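Local atomic coordinates of DNA photolyase (Agrobacterium tumefaciens, PDB entry 4U63), a protein that repairs cyclobutane pyrimidine dimers in ultraviolet-damaged DNA with light, as a class III photolyase that carries FAD and a methenyltetrahydrofolate antenna. Residues A25-W30 with V47-P52; R36-L41 with A185-S190; W73-L78 with K207-K212; G248-A253 with E427-D432; K374-D379 with P476-G481. One frame throughout, in Å; residues are numbered along the deposited sequence.

Contact 1. Residues A25-W30 with V47-P52. With SO4 (sulfate ion), chain L.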
# COMPACT_ATOMS: atom_id res chain seq x y z
N ALA A 25 23.76 -18.10 -22.94
CA ALA A 25 22.63 -17.32 -23.42
C ALA A 25 22.24 -16.23 -22.41
O ALA A 25 22.51 -16.37 -21.21
CB ALA A 25 21.43 -18.22 -23.69
N PRO A 26 21.63 -15.14 -22.89
CA PRO A 26 21.09 -14.17 -21.94
C PRO A 26 19.92 -14.69 -21.10
O PRO A 26 19.35 -15.78 -21.37
CB PRO A 26 20.61 -13.02 -22.84
CG PRO A 26 21.37 -13.17 -24.11
CD PRO A 26 21.55 -14.64 -24.28
N VAL A 27 19.59 -13.90 -20.10
CA VAL A 27 18.44 -14.13 -19.23
C VAL A 27 17.70 -12.80 -19.05
O VAL A 27 18.32 -11.75 -18.79
CB VAL A 27 18.87 -14.72 -17.86
CG1 VAL A 27 20.02 -13.93 -17.23
CG2 VAL A 27 17.68 -14.79 -16.89
N ILE A 28 16.38 -12.85 -19.21
CA ILE A 28 15.53 -11.69 -19.02
C ILE A 28 14.98 -11.67 -17.60
O ILE A 28 14.48 -12.68 -17.11
CB ILE A 28 14.36 -11.68 -20.03
CG1 ILE A 28 14.93 -11.54 -21.45
CG2 ILE A 28 13.37 -10.57 -19.73
CD1 ILE A 28 13.98 -11.99 -22.53
N VAL A 29 15.09 -10.52 -16.94
CA VAL A 29 14.51 -10.30 -15.63
C VAL A 29 13.38 -9.31 -15.79
O VAL A 29 13.62 -8.14 -16.07
CB VAL A 29 15.53 -9.73 -14.60
CG1 VAL A 29 14.86 -9.57 -13.24
CG2 VAL A 29 16.74 -10.63 -14.50
N TRP A 30 12.16 -9.78 -15.59
CA TRP A 30 10.97 -8.93 -15.74
C TRP A 30 10.56 -8.37 -14.37
O TRP A 30 10.11 -9.12 -13.52
CB TRP A 30 9.84 -9.74 -16.40
CG TRP A 30 8.54 -8.99 -16.52
CD1 TRP A 30 8.36 -7.62 -16.53
CD2 TRP A 30 7.23 -9.56 -16.66
NE1 TRP A 30 7.04 -7.32 -16.65
CE2 TRP A 30 6.32 -8.49 -16.74
CE3 TRP A 30 6.75 -10.88 -16.73
CZ2 TRP A 30 4.94 -8.69 -16.87
CZ3 TRP A 30 5.36 -11.08 -16.86
CH2 TRP A 30 4.48 -9.98 -16.94
N VAL A 47 21.82 -13.75 -12.18
CA VAL A 47 23.28 -13.68 -12.00
C VAL A 47 23.87 -15.10 -11.98
O VAL A 47 24.88 -15.36 -12.62
CB VAL A 47 23.66 -12.90 -10.72
CG1 VAL A 47 25.15 -13.00 -10.42
CG2 VAL A 47 23.26 -11.44 -10.88
N GLU A 48 23.21 -16.01 -11.27
CA GLU A 48 23.68 -17.40 -11.18
C GLU A 48 23.63 -18.09 -12.55
O GLU A 48 24.50 -18.89 -12.88
CB GLU A 48 22.84 -18.19 -10.17
CG GLU A 48 23.30 -19.63 -9.94
CD GLU A 48 24.74 -19.75 -9.46
OE1 GLU A 48 25.20 -18.88 -8.69
OE2 GLU A 48 25.42 -20.72 -9.86
N HIS A 49 22.60 -17.76 -13.32
CA HIS A 49 22.43 -18.25 -14.69
C HIS A 49 23.65 -17.95 -15.58
O HIS A 49 24.00 -18.75 -16.45
CB HIS A 49 21.16 -17.62 -15.27
CG HIS A 49 20.88 -17.97 -16.70
ND1 HIS A 49 21.54 -17.38 -17.76
CD2 HIS A 49 19.99 -18.83 -17.24
CE1 HIS A 49 21.07 -17.88 -18.89
NE2 HIS A 49 20.14 -18.76 -18.60
N GLY A 50 24.27 -16.80 -15.38
CA GLY A 50 25.38 -16.37 -16.22
C GLY A 50 24.87 -15.71 -17.49
O GLY A 50 23.66 -15.64 -17.74
N GLY A 51 25.81 -15.22 -18.29
CA GLY A 51 25.48 -14.52 -19.52
C GLY A 51 24.85 -13.15 -19.28
O GLY A 51 24.69 -12.74 -18.12
N PRO A 52 24.50 -12.44 -20.36
CA PRO A 52 23.90 -11.12 -20.24
C PRO A 52 22.56 -11.10 -19.50
O PRO A 52 21.72 -11.97 -19.72
CB PRO A 52 23.69 -10.69 -21.70
CG PRO A 52 24.72 -11.45 -22.46
CD PRO A 52 24.78 -12.77 -21.77
S SO4 L . 29.16 -16.32 -18.07
O1 SO4 L . 30.56 -16.44 -17.62
O2 SO4 L . 29.14 -16.11 -19.52
O3 SO4 L . 28.41 -17.55 -17.73
O4 SO4 L . 28.55 -15.14 -17.42

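Contact 2. Residues R36-L41 with A185-S190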
# COMPACT_ATOMS: atom_id res chain seq x y z
N ARG A 36 13.70 -3.33 -6.76
CA ARG A 36 14.84 -3.36 -5.86
C ARG A 36 15.88 -4.33 -6.41
O ARG A 36 15.55 -5.26 -7.16
CB ARG A 36 14.39 -3.82 -4.48
CG ARG A 36 13.94 -5.28 -4.41
CD ARG A 36 13.47 -5.70 -3.02
NE ARG A 36 13.23 -7.14 -2.98
CZ ARG A 36 12.10 -7.74 -3.35
NH1 ARG A 36 11.05 -7.05 -3.79
NH2 ARG A 36 12.02 -9.06 -3.28
N LEU A 37 17.15 -4.12 -6.03
CA LEU A 37 18.22 -5.07 -6.32
C LEU A 37 18.53 -5.99 -5.13
O LEU A 37 19.05 -7.10 -5.34
CB LEU A 37 19.50 -4.34 -6.74
CG LEU A 37 19.38 -3.29 -7.85
CD1 LEU A 37 20.77 -2.77 -8.22
CD2 LEU A 37 18.67 -3.84 -9.07
N SER A 38 18.22 -5.54 -3.91
CA SER A 38 18.50 -6.30 -2.69
C SER A 38 17.41 -7.32 -2.41
O SER A 38 16.24 -7.11 -2.75
CB SER A 38 18.64 -5.38 -1.47
OG SER A 38 19.70 -4.45 -1.64
N ASP A 39 17.79 -8.41 -1.77
CA ASP A 39 16.91 -9.52 -1.45
C ASP A 39 15.95 -9.82 -2.61
O ASP A 39 14.73 -9.93 -2.44
CB ASP A 39 16.15 -9.24 -0.14
CG ASP A 39 15.62 -10.51 0.52
OD1 ASP A 39 16.24 -11.57 0.34
OD2 ASP A 39 14.59 -10.44 1.23
N ASN A 40 16.53 -9.95 -3.81
CA ASN A 40 15.76 -10.16 -5.03
C ASN A 40 16.20 -11.49 -5.64
O ASN A 40 17.21 -11.56 -6.34
CB ASN A 40 15.98 -8.98 -5.98
CG ASN A 40 15.15 -9.08 -7.25
OD1 ASN A 40 14.80 -10.17 -7.68
ND2 ASN A 40 14.84 -7.94 -7.85
N LEU A 41 15.43 -12.55 -5.35
CA LEU A 41 15.81 -13.91 -5.75
C LEU A 41 15.80 -14.11 -7.26
O LEU A 41 16.61 -14.87 -7.78
CB LEU A 41 14.92 -14.97 -5.07
CG LEU A 41 15.06 -15.10 -3.54
CD1 LEU A 41 14.09 -16.13 -2.98
CD2 LEU A 41 16.48 -15.47 -3.14
N ALA A 185 19.14 -11.50 1.21
CA ALA A 185 20.32 -11.67 0.37
C ALA A 185 20.86 -10.32 -0.11
O ALA A 185 20.10 -9.37 -0.35
CB ALA A 185 19.99 -12.54 -0.82
N ASP A 186 22.18 -10.24 -0.24
CA ASP A 186 22.83 -9.03 -0.73
C ASP A 186 22.46 -8.74 -2.18
O ASP A 186 22.19 -9.67 -2.94
CB ASP A 186 24.36 -9.16 -0.66
CG ASP A 186 24.90 -9.18 0.75
OD1 ASP A 186 24.16 -8.88 1.72
OD2 ASP A 186 26.09 -9.49 0.89
N PRO A 187 22.46 -7.46 -2.57
CA PRO A 187 22.27 -7.14 -3.98
C PRO A 187 23.53 -7.46 -4.78
O PRO A 187 24.64 -7.37 -4.25
CB PRO A 187 22.03 -5.63 -3.96
CG PRO A 187 22.80 -5.14 -2.76
CD PRO A 187 22.69 -6.25 -1.75
N PRO A 188 23.37 -7.84 -6.06
CA PRO A 188 24.56 -7.98 -6.90
C PRO A 188 25.15 -6.60 -7.17
O PRO A 188 24.40 -5.65 -7.40
CB PRO A 188 24.01 -8.60 -8.19
CG PRO A 188 22.59 -8.16 -8.24
CD PRO A 188 22.12 -8.06 -6.81
N LYS A 189 26.48 -6.50 -7.13
CA LYS A 189 27.18 -5.24 -7.35
C LYS A 189 27.53 -5.00 -8.82
O LYS A 189 27.82 -3.87 -9.22
CB LYS A 189 28.44 -5.20 -6.48
CG LYS A 189 28.14 -5.32 -4.99
CD LYS A 189 29.40 -5.40 -4.15
CE LYS A 189 29.70 -6.81 -3.67
NZ LYS A 189 30.19 -7.72 -4.75
N SER A 190 27.50 -6.07 -9.62
CA SER A 190 27.76 -5.97 -11.05
C SER A 190 26.82 -6.92 -11.79
O SER A 190 26.48 -8.00 -11.28
CB SER A 190 29.22 -6.29 -11.36
OG SER A 190 29.50 -7.67 -11.21
O HOH W 1 19.41 -9.52 -4.28

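Contact 3. Residues W73-L78 with K207-K212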
# COMPACT_ATOMS: atom_id res chain seq x y z
N TRP A 73 4.60 7.84 -7.78
CA TRP A 73 5.54 6.95 -7.12
C TRP A 73 6.33 6.11 -8.14
O TRP A 73 7.57 6.02 -8.07
CB TRP A 73 4.82 6.02 -6.12
CG TRP A 73 5.80 5.32 -5.24
CD1 TRP A 73 6.51 4.19 -5.54
CD2 TRP A 73 6.22 5.73 -3.94
NE1 TRP A 73 7.34 3.86 -4.50
CE2 TRP A 73 7.18 4.78 -3.50
CE3 TRP A 73 5.88 6.79 -3.09
CZ2 TRP A 73 7.80 4.87 -2.25
CZ3 TRP A 73 6.50 6.87 -1.84
CH2 TRP A 73 7.45 5.92 -1.44
N LEU A 74 5.61 5.52 -9.08
CA LEU A 74 6.22 4.63 -10.07
C LEU A 74 7.26 5.33 -10.91
O LEU A 74 8.31 4.77 -11.18
CB LEU A 74 5.16 4.01 -10.98
CG LEU A 74 5.69 3.09 -12.09
CD1 LEU A 74 6.34 1.86 -11.50
CD2 LEU A 74 4.60 2.69 -13.07
N HIS A 75 6.96 6.55 -11.36
CA HIS A 75 7.93 7.31 -12.14
C HIS A 75 9.27 7.39 -11.42
O HIS A 75 10.33 7.03 -11.96
CB HIS A 75 7.42 8.72 -12.39
CG HIS A 75 8.39 9.58 -13.13
ND1 HIS A 75 8.34 9.73 -14.50
CD2 HIS A 75 9.44 10.31 -12.70
CE1 HIS A 75 9.32 10.53 -14.88
NE2 HIS A 75 10.00 10.90 -13.81
N HIS A 76 9.23 7.86 -10.18
CA HIS A 76 10.45 8.05 -9.41
C HIS A 76 11.11 6.72 -9.05
O HIS A 76 12.33 6.63 -9.05
CB HIS A 76 10.16 8.86 -8.16
CG HIS A 76 9.81 10.27 -8.47
ND1 HIS A 76 10.71 11.13 -9.06
CD2 HIS A 76 8.68 10.98 -8.29
CE1 HIS A 76 10.14 12.31 -9.23
NE2 HIS A 76 8.91 12.25 -8.76
N SER A 77 10.30 5.71 -8.79
CA SER A 77 10.81 4.38 -8.52
C SER A 77 11.58 3.81 -9.71
O SER A 77 12.66 3.26 -9.55
CB SER A 77 9.69 3.43 -8.13
OG SER A 77 10.24 2.23 -7.62
N LEU A 78 11.01 3.94 -10.91
CA LEU A 78 11.67 3.47 -12.14
C LEU A 78 12.94 4.26 -12.44
O LEU A 78 13.95 3.68 -12.85
CB LEU A 78 10.70 3.53 -13.32
CG LEU A 78 9.57 2.51 -13.28
CD1 LEU A 78 8.57 2.81 -14.38
CD2 LEU A 78 10.09 1.09 -13.41
N LYS A 207 4.05 9.71 -19.16
CA LYS A 207 3.11 10.68 -18.57
C LYS A 207 2.66 10.28 -17.16
O LYS A 207 1.49 10.41 -16.80
CB LYS A 207 1.88 10.87 -19.49
CG LYS A 207 2.22 11.26 -20.93
CD LYS A 207 0.98 11.25 -21.81
CE LYS A 207 1.32 11.60 -23.25
NZ LYS A 207 0.10 11.81 -24.09
N LEU A 208 3.61 9.79 -16.36
CA LEU A 208 3.30 9.34 -15.02
C LEU A 208 3.25 10.48 -14.02
O LEU A 208 2.60 10.35 -12.99
CB LEU A 208 4.30 8.29 -14.56
CG LEU A 208 4.27 6.96 -15.31
CD1 LEU A 208 5.48 6.13 -14.92
CD2 LEU A 208 2.99 6.20 -15.02
N LEU A 209 3.93 11.59 -14.32
CA LEU A 209 4.00 12.71 -13.38
C LEU A 209 2.91 13.75 -13.60
O LEU A 209 2.43 13.91 -14.73
CB LEU A 209 5.35 13.41 -13.48
CG LEU A 209 6.60 12.67 -13.02
CD1 LEU A 209 7.80 13.61 -13.17
CD2 LEU A 209 6.48 12.15 -11.59
N PRO A 210 2.50 14.46 -12.52
CA PRO A 210 1.66 15.64 -12.70
C PRO A 210 2.45 16.73 -13.43
O PRO A 210 3.68 16.77 -13.32
CB PRO A 210 1.36 16.09 -11.26
CG PRO A 210 1.70 14.94 -10.39
CD PRO A 210 2.74 14.15 -11.10
N THR A 211 1.75 17.59 -14.15
CA THR A 211 2.41 18.68 -14.87
C THR A 211 1.99 20.02 -14.27
O THR A 211 2.72 20.58 -13.45
CB THR A 211 2.11 18.60 -16.38
OG1 THR A 211 0.70 18.69 -16.62
CG2 THR A 211 2.64 17.29 -16.96
N LYS A 212 0.81 20.51 -14.65
CA LYS A 212 0.28 21.77 -14.15
C LYS A 212 -1.19 21.55 -13.80
O LYS A 212 -1.96 21.22 -14.69
CB LYS A 212 0.42 22.86 -15.21
O HOH W 2 6.67 9.53 -16.72

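Contact 4. Residues G248-A253 with E427-D432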
# COMPACT_ATOMS: atom_id res chain seq x y z
N GLY A 248 3.02 4.94 20.74
CA GLY A 248 2.89 6.13 19.89
C GLY A 248 2.05 6.00 18.64
O GLY A 248 1.55 7.00 18.13
N ARG A 249 1.90 4.78 18.13
CA ARG A 249 1.28 4.56 16.83
C ARG A 249 -0.20 4.91 16.75
O ARG A 249 -0.70 5.11 15.65
CB ARG A 249 1.50 3.11 16.36
CG ARG A 249 0.82 2.05 17.21
CD ARG A 249 1.15 0.66 16.70
NE ARG A 249 0.36 0.35 15.51
CZ ARG A 249 -0.92 -0.04 15.53
NH1 ARG A 249 -1.58 -0.18 16.69
NH2 ARG A 249 -1.54 -0.30 14.39
N ASP A 250 -0.90 4.99 17.88
CA ASP A 250 -2.35 5.31 17.90
C ASP A 250 -2.66 6.80 17.72
O ASP A 250 -3.81 7.17 17.47
CB ASP A 250 -3.00 4.84 19.21
CG ASP A 250 -3.08 3.32 19.32
OD1 ASP A 250 -3.26 2.64 18.29
OD2 ASP A 250 -2.97 2.80 20.46
N PHE A 251 -1.64 7.65 17.85
CA PHE A 251 -1.83 9.09 17.94
C PHE A 251 -1.32 9.78 16.67
O PHE A 251 -0.10 9.91 16.49
CB PHE A 251 -1.11 9.60 19.19
CG PHE A 251 -1.59 8.95 20.46
CD1 PHE A 251 -2.77 9.37 21.07
CD2 PHE A 251 -0.90 7.89 21.03
CE1 PHE A 251 -3.23 8.77 22.22
CE2 PHE A 251 -1.37 7.28 22.19
CZ PHE A 251 -2.53 7.72 22.78
N PRO A 252 -2.24 10.24 15.80
CA PRO A 252 -1.83 10.73 14.48
C PRO A 252 -0.94 11.97 14.47
O PRO A 252 -0.25 12.18 13.48
CB PRO A 252 -3.16 11.03 13.77
CG PRO A 252 -4.14 11.21 14.85
CD PRO A 252 -3.71 10.26 15.93
N ALA A 253 -0.97 12.77 15.53
CA ALA A 253 -0.08 13.94 15.61
C ALA A 253 1.38 13.52 15.75
O ALA A 253 2.28 14.28 15.41
CB ALA A 253 -0.48 14.82 16.78
N GLU A 427 -10.93 13.48 20.07
CA GLU A 427 -10.51 13.88 21.42
C GLU A 427 -9.69 12.79 22.13
O GLU A 427 -8.82 13.11 22.93
CB GLU A 427 -11.73 14.30 22.26
CG GLU A 427 -12.32 15.62 21.78
CD GLU A 427 -13.66 16.00 22.40
OE1 GLU A 427 -14.27 15.19 23.12
OE2 GLU A 427 -14.10 17.13 22.15
N LYS A 428 -9.96 11.52 21.82
CA LYS A 428 -9.23 10.40 22.42
C LYS A 428 -7.81 10.28 21.87
O LYS A 428 -6.84 10.15 22.63
CB LYS A 428 -9.99 9.09 22.19
CG LYS A 428 -9.36 7.86 22.82
CD LYS A 428 -10.21 6.62 22.57
CE LYS A 428 -9.64 5.40 23.26
NZ LYS A 428 -10.44 4.18 22.96
N PHE A 429 -7.69 10.31 20.54
CA PHE A 429 -6.41 10.07 19.85
C PHE A 429 -5.66 11.34 19.43
O PHE A 429 -4.52 11.25 18.99
CB PHE A 429 -6.64 9.13 18.65
CG PHE A 429 -7.10 7.74 19.04
CD1 PHE A 429 -6.25 6.88 19.71
CD2 PHE A 429 -8.39 7.30 18.74
CE1 PHE A 429 -6.66 5.61 20.08
CE2 PHE A 429 -8.81 6.03 19.11
CZ PHE A 429 -7.94 5.18 19.77
N ASP A 430 -6.30 12.51 19.56
CA ASP A 430 -5.69 13.81 19.24
C ASP A 430 -6.16 14.89 20.23
O ASP A 430 -6.65 15.96 19.84
CB ASP A 430 -6.04 14.18 17.78
CG ASP A 430 -5.27 15.38 17.27
OD1 ASP A 430 -4.06 15.49 17.53
OD2 ASP A 430 -5.89 16.23 16.57
N GLY A 431 -5.98 14.61 21.52
CA GLY A 431 -6.55 15.43 22.59
C GLY A 431 -6.21 16.91 22.55
O GLY A 431 -7.08 17.76 22.76
N ASP A 432 -4.95 17.23 22.26
CA ASP A 432 -4.52 18.62 22.17
C ASP A 432 -4.85 19.26 20.83
O ASP A 432 -4.72 20.47 20.69
CB ASP A 432 -3.01 18.74 22.46
CG ASP A 432 -2.67 18.37 23.90
OD1 ASP A 432 -3.57 18.36 24.77
OD2 ASP A 432 -1.48 18.08 24.16
O HOH W 3 -2.81 12.90 17.88

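Contact 5. Residues K374-D379 with P476-G481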
# COMPACT_ATOMS: atom_id res chain seq x y z
N LYS A 374 -20.82 4.71 7.57
CA LYS A 374 -21.86 4.78 8.59
C LYS A 374 -22.52 6.13 8.70
O LYS A 374 -23.73 6.22 8.61
CB LYS A 374 -21.30 4.31 9.92
CG LYS A 374 -20.78 2.89 9.79
CD LYS A 374 -20.32 2.31 11.08
CE LYS A 374 -19.88 0.87 10.87
NZ LYS A 374 -19.45 0.29 12.15
N HIS A 375 -21.74 7.19 8.86
CA HIS A 375 -22.34 8.53 8.95
C HIS A 375 -22.95 9.02 7.64
O HIS A 375 -24.01 9.64 7.68
CB HIS A 375 -21.33 9.55 9.47
CG HIS A 375 -21.12 9.45 10.94
ND1 HIS A 375 -20.37 8.44 11.51
CD2 HIS A 375 -21.57 10.21 11.96
CE1 HIS A 375 -20.36 8.59 12.81
NE2 HIS A 375 -21.08 9.65 13.12
N LEU A 376 -22.30 8.74 6.51
CA LEU A 376 -22.86 9.15 5.20
C LEU A 376 -23.62 8.02 4.48
O LEU A 376 -24.29 8.27 3.49
CB LEU A 376 -21.77 9.72 4.30
CG LEU A 376 -20.91 10.82 4.94
CD1 LEU A 376 -19.87 11.34 3.96
CD2 LEU A 376 -21.79 11.97 5.44
N LEU A 377 -23.50 6.79 4.98
CA LEU A 377 -24.16 5.63 4.38
C LEU A 377 -23.82 5.47 2.90
O LEU A 377 -24.70 5.17 2.08
CB LEU A 377 -25.68 5.73 4.61
CG LEU A 377 -26.38 4.41 4.90
CD1 LEU A 377 -25.88 3.86 6.23
CD2 LEU A 377 -27.89 4.59 4.92
N ILE A 378 -22.54 5.66 2.57
CA ILE A 378 -22.07 5.57 1.19
C ILE A 378 -21.30 4.28 1.01
O ILE A 378 -20.52 3.88 1.88
CB ILE A 378 -21.19 6.77 0.83
CG1 ILE A 378 -22.06 8.02 0.68
CG2 ILE A 378 -20.43 6.52 -0.46
CD1 ILE A 378 -21.26 9.29 0.53
N ASP A 379 -21.54 3.62 -0.13
CA ASP A 379 -20.91 2.35 -0.49
C ASP A 379 -19.39 2.37 -0.25
O ASP A 379 -18.68 3.21 -0.79
CB ASP A 379 -21.21 2.07 -1.97
CG ASP A 379 -20.82 0.67 -2.42
OD1 ASP A 379 -20.01 -0.00 -1.76
OD2 ASP A 379 -21.34 0.25 -3.47
N PRO A 476 -21.15 20.79 10.39
CA PRO A 476 -21.23 19.36 10.14
C PRO A 476 -22.22 19.07 9.03
O PRO A 476 -23.33 19.59 9.05
CB PRO A 476 -21.74 18.79 11.47
CG PRO A 476 -21.27 19.77 12.46
CD PRO A 476 -21.42 21.11 11.80
N ILE A 477 -21.81 18.24 8.07
CA ILE A 477 -22.68 17.91 6.94
C ILE A 477 -23.80 16.93 7.34
O ILE A 477 -24.80 16.81 6.61
CB ILE A 477 -21.89 17.41 5.70
CG1 ILE A 477 -21.14 16.10 5.98
CG2 ILE A 477 -20.93 18.50 5.23
CD1 ILE A 477 -20.59 15.44 4.72
N VAL A 478 -23.63 16.26 8.47
CA VAL A 478 -24.70 15.45 9.06
C VAL A 478 -24.60 15.58 10.60
O VAL A 478 -23.51 15.77 11.15
CB VAL A 478 -24.61 13.97 8.60
CG1 VAL A 478 -23.38 13.28 9.19
CG2 VAL A 478 -25.89 13.22 8.94
N ASP A 479 -25.75 15.49 11.28
CA ASP A 479 -25.80 15.46 12.74
C ASP A 479 -25.45 14.04 13.18
O ASP A 479 -25.96 13.08 12.60
CB ASP A 479 -27.20 15.83 13.23
CG ASP A 479 -27.39 15.61 14.72
OD1 ASP A 479 -26.87 16.41 15.53
OD2 ASP A 479 -28.07 14.64 15.10
N HIS A 480 -24.58 13.91 14.18
CA HIS A 480 -24.14 12.59 14.65
C HIS A 480 -25.31 11.68 15.04
O HIS A 480 -25.38 10.54 14.58
CB HIS A 480 -23.18 12.70 15.84
CG HIS A 480 -22.91 11.38 16.51
ND1 HIS A 480 -22.14 10.41 15.93
CD2 HIS A 480 -23.32 10.88 17.70
CE1 HIS A 480 -22.08 9.35 16.72
NE2 HIS A 480 -22.78 9.62 17.80
N GLY A 481 -26.20 12.19 15.88
CA GLY A 481 -27.35 11.43 16.36
C GLY A 481 -28.24 10.94 15.22
O GLY A 481 -28.57 9.77 15.15

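Contact 1. Residues A25-W30 with V47-P52
V27 lies over one face of the H49 imidazole, its CB 3.9 Å from the ring centroid and 15° off the ring normal; this is a CH-pi contact in which the two side chains run past each other in opposite directions. With CG anti to the backbone N (chi1 177°), the H49 ring is carried back toward the start of the strand. There its CE1 edge meets A25 O at 3.1 Å, near the ring plane. The rotation of the ring is fixed by its two nitrogens: ND1 donates to G50 O (2.7 Å, 171° at the hydrogen, in the ring plane), while NE2 is hydrogen-bonded to D113 OD1. The contact joins elements of the beta-alpha-beta unit strand 27-31, helix 41-49, strand 53-59, bringing the end of the helix against the start of the first strand. V27 N donates to P52 O at 2.9 Å, just ahead of the second strand, and backbone pairing with it continues at I54. Beside this bond the rings of P26 and P52 pack at an angle, CB to CB 4.0 Å. G50 leaves the helix with positive phi, and G51 N donates to a sulfate ion, probably from the crystallisation liquor.

Contact 2. Residues R36-L41 with A185-S190
The two irregular segments approach most closely at S38 and P187, whose CA atoms are 4.1 Å apart, and D39 N donates to A185 O at 2.9 Å. The D39 side chain returns a bond to the same residue: A185 N reaches D39 OD1 at 3.0 Å with 167° at the hydrogen, coming from above the carboxylate plane. A185 is thus held through both its N-H and its carbonyl, the first by a side chain and the second by backbone. The other carboxylate oxygen, D39 OD2, is hydrogen-bonded to S270 OG. R36 steadies the D39 backbone from within its own segment. Its guanidinium grips D39 O side-on, with NH2 at 3.0 Å and NE as a second donor; both come from the same face of the carbonyl, and the oxygen lies in the guanidinium plane. Van der Waals packing completes the join. S38 OG, anti to the carbonyl carbon (chi1 -60°), lies against the P187 ring, 3.4 Å from CG, while L37 CB and P187 CB form an apolar pair at 4.0 Å. L37 O faces P187 CA and P188 CD, and one water donates to L37 O and D186 O and accepts from N40 N. N40 occupies the N-cap position of helix 41-49, its OD1 accepting from L43 N. The contact therefore lies at the start of that helix, on the loop following strand 27-31: P188 rests on L43 and V47 of helix 41-49, and L37 packs against L81, S84 and L85 of helix 68-87.

Contact 3. Residues W73-L78 with K207-K212
L209 covers one face of the H75 imidazole in a CH-pi contact, its CG 3.6 Å from the ring centroid and 10° off the normal. Its two methyls spread across the same ring: CD1 lies 3.5 Å from H75 NE2, and CD2 is nearest CG and CB. CD2 also approaches H76 NE2 at 3.7 Å, so the leucine reaches both histidines, crossing each at about a right angle. W72 meets the H76 ring edge-to-face and touches L209 and P210; the loop runs on to P213 and W215 of the methenyltetrahydrofolate pocket.

Aliphatic contacts flank the ring. L208 CB meets H75 CB at 3.8 Å, and L208 CD1 meets L74 CD2 at 4.0 Å. H75 CG stands anti to the backbone N (chi1 177°), which sends the ring outward from helix 68-87 against the loop 207-212.

Polar interaction between the segments runs through one water, 2.8 Å from H75 ND1, which accepts from L208 N at 3.1 Å.

Direct contact is thus by packing alone, L209 over the imidazole face and L208 beside it, with no direct hydrogen bond; the water, in the ring plane at ND1, probably helps to set the rotation of the ring.

Contact 4. Residues G248-A253 with E427-D432
F251 and F429 both place CG anti to the carbonyl carbon (chi1 -58° and -65°), and these torsions bring the two phenylalanines alongside each other without a stack. Their nearest atoms, F251 CE1 and F429 CD1, are 4.4 Å apart. Each ring instead meets backbone oxygen of the other segment. The F251 ring presents its edge to F429 O, with CD1 at 3.3 Å, and K428 O lies near the same plane beyond CE1. In return F429 CD1 comes 3.3 Å from D250 O, in an oblique approach.

D250 CB lies 3.8 Å from F429 CE1, and also over one face of the F251 ring. P252 CD touches F429 O at 3.3 Å. On the other segment, K428 CG sits over the centre of one F429 face. The type I turn from G248 to F251 supplies the bend that leads into this packing, which sets the loop after helix 245-248 against the C-terminal end of helix 422-429, in the helical part of the protein that holds FAD.

No direct hydrogen bond crosses the contact. A water bridges it, accepting from A253 N and donating to F429 O at 2.6 Å and D430 OD1 at 2.9 Å. The D430 carboxylate also accepts from Y435 N and V436 N at the start of helix 434-439, which positions it beside A253.

The polar needs of this interface are met unequally: the water serves F429 O, whereas D250 O is buried with no hydrogen-bond partner in the model, and across the contact it faces CD1 and CB of F429.

Contact 5. Residues K374-D379 with P476-G481
H375 and H480 meet edge to edge: each ring has a nitrogen of the other in its plane, and neither lies over the other's face. The ring centroids are 5.3 Å apart and the planes differ by 31°. Stacking is instead supplied to H375 by F371, a residue of its own helix. In the all-helical region that belongs to the FAD-binding domain family, this contact joins the end of helix 362-375 to the first turn of helix 480-495.

H375 NE2 and H480 ND1 form a hydrogen bond of 3.1 Å with 163° at the hydrogen; either imidazole could be the donor. H480 CG is anti to the backbone N (chi1 169°), which turns its ring back to meet H375 from the start of the C-terminal helix. D479, the N-cap of that helix, accepts from K482 N through OD2.

V478 CG1 packs beside H375 O, whose hydrogen bond comes from R486 NH2 of helix 480-495. The apolar part centres on L376, which crosses I477 at about a right angle; W337 and A336 of helix 331-338 pack on this pair. L376 CD2 is 4.3 Å from V478 CG1 and, in the conformer described, 3.7 Å from I477 CD1.

Overall arrangement
Contacts 1 and 2 adjoin, their centres 14 Å apart: V47 CG2 of the first packs on P188 CB of the second at 4.0 Å, so helix 41-49 links them. Contact 3 crosses contact 2 along the chain, with nearest atoms about 7 Å apart; its loop, a later part of the one after helix 168-177, leads directly into P213 and W215 of the methenyltetrahydrofolate pocket. Contacts 4 and 5 also cross in sequence, their centres 23 Å apart. Contact 4 is the nearer to FAD, with the D250 side chain about 9 Å away against about 14 Å for L376 in contact 5. Contacts 1 and 5 lie on opposite sides of the chain's centre, 57 Å apart between centres.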